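Local atomic coordinates of ATP12 ATPase (PDB entry 2R31), a protein that probably acts as a chaperone in the assembly of the F1-ATPase. Residues D87-A90 / A91-G94. Residues are numbered along the deposited sequence; the frame is centred on the assembly and turned at random.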
loop_
_atom_site.group_PDB
_atom_site.type_symbol
_atom_site.label_atom_id
_atom_site.label_comp_id
_atom_site.label_asym_id
_atom_site.label_seq_id
_atom_site.Cartn_x
_atom_site.Cartn_y
_atom_site.Cartn_z
ATOM N N ASP A 87 8.441 -13.376 5.413
ATOM C CA ASP A 87 8.146 -14.503 4.560
ATOM C C ASP A 87 6.654 -14.752 4.490
ATOM O O ASP A 87 6.081 -15.042 3.406
ATOM C CB ASP A 87 8.895 -15.737 5.012
ATOM C CG ASP A 87 10.366 -15.620 5.030
ATOM O OD1 ASP A 87 10.912 -14.937 4.115
ATOM O OD2 ASP A 87 11.028 -16.239 5.888
ATOM N N ALA A 88 5.961 -14.690 5.621
ATOM C CA ALA A 88 4.541 -14.862 5.661
ATOM C C ALA A 88 3.779 -13.764 4.911
ATOM O O ALA A 88 2.861 -14.025 4.173
ATOM C CB ALA A 88 4.012 -14.948 7.098
ATOM N N VAL A 89 4.198 -12.505 5.160
ATOM C CA VAL A 89 3.513 -11.378 4.513
ATOM C C VAL A 89 3.713 -11.444 3.000
ATOM O O VAL A 89 2.774 -11.210 2.227
ATOM C CB VAL A 89 4.012 -10.036 5.097
ATOM C CG1 VAL A 89 3.411 -8.851 4.327
ATOM C CG2 VAL A 89 3.626 -9.896 6.573
ATOM N N ALA A 90 4.935 -11.770 2.571
ATOM C CA ALA A 90 5.194 -11.877 1.137
ATOM C C ALA A 90 4.322 -12.955 0.494
ATOM O O ALA A 90 3.788 -12.768 -0.616
ATOM C CB ALA A 90 6.661 -12.143 0.877
ATOM N N ALA A 91 4.173 -14.103 1.151
ATOM C CA ALA A 91 3.350 -15.184 0.583
ATOM C C ALA A 91 1.893 -14.745 0.521
ATOM O O ALA A 91 1.187 -14.986 -0.463
ATOM C CB ALA A 91 3.511 -16.421 1.410
ATOM N N MET A 92 1.418 -14.074 1.582
ATOM C CA MET A 92 0.039 -13.631 1.635
ATOM C C MET A 92 -0.270 -12.635 0.518
ATOM O O MET A 92 -1.313 -12.721 -0.154
ATOM C CB MET A 92 -0.211 -13.034 3.041
ATOM C CG MET A 92 -1.607 -12.489 3.267
ATOM S SD MET A 92 -1.906 -10.847 2.659
ATOM C CE MET A 92 -0.905 -9.911 3.770
ATOM N N LEU A 93 0.626 -11.667 0.310
ATOM C CA LEU A 93 0.385 -10.679 -0.745
ATOM C C LEU A 93 0.495 -11.346 -2.108
ATOM O O LEU A 93 -0.314 -11.084 -3.031
ATOM C CB LEU A 93 1.315 -9.498 -0.599
ATOM C CG LEU A 93 1.076 -8.619 0.611
ATOM C CD1 LEU A 93 2.178 -7.584 0.746
ATOM C CD2 LEU A 93 -0.304 -7.960 0.563
ATOM N N GLY A 94 1.483 -12.219 -2.292
ATOM C CA GLY A 94 1.637 -12.910 -3.558
ATOM C C GLY A 94 0.401 -13.753 -3.882
ATOM O O GLY A 94 0.057 -13.939 -5.071
#
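Two successive turns of the short alpha-helix 86-95 meet here, and Val89 packs on Leu93 one turn further on. The helical assignment rests on four consecutive i to i+4 hydrogen bonds: Ala91 N to Asp87 O, Met92 N to Ala88 O, Leu93 N to Val89 O and Gly94 N to Ala90 O. The bond from Leu93 N to Val89 O is the straightest, 165° at the hydrogen and 2.9 Å long; the first is the most bent, 156° at 3.1 Å between Ala91 N and Asp87 O.

The side chains of Val89 and Leu93 lie alongside each other and point the same way, forming an apolar strip. Val89 turns CG1 anti to its own N (chi1 174°), and this is the methyl that reaches Leu93 CD1, at 4.0 Å. Leu93 swings CG anti to its carbonyl carbon, which lays the branch beside the preceding turn, with Leu93 CG 3.5 Å from Val89 O. The same oxygen accepts the Leu93 amide, and CB and CG of that residue lie against it. Both Val89 and Leu93 rest on Leu166 of helix 163-174, and Leu93 also joins Ala90 against Val158 of helix 148-159, so this side of helix 86-95 faces helices 148-159 and 163-174.

Met92 flanks this strip. Its CG leaves anti to N, but bends at chi2 and chi3 fold the chain back and bring Met92 CE loosely near Val89, 4.5 Å from Val89 CG1 and 4.2 Å from Val89 O.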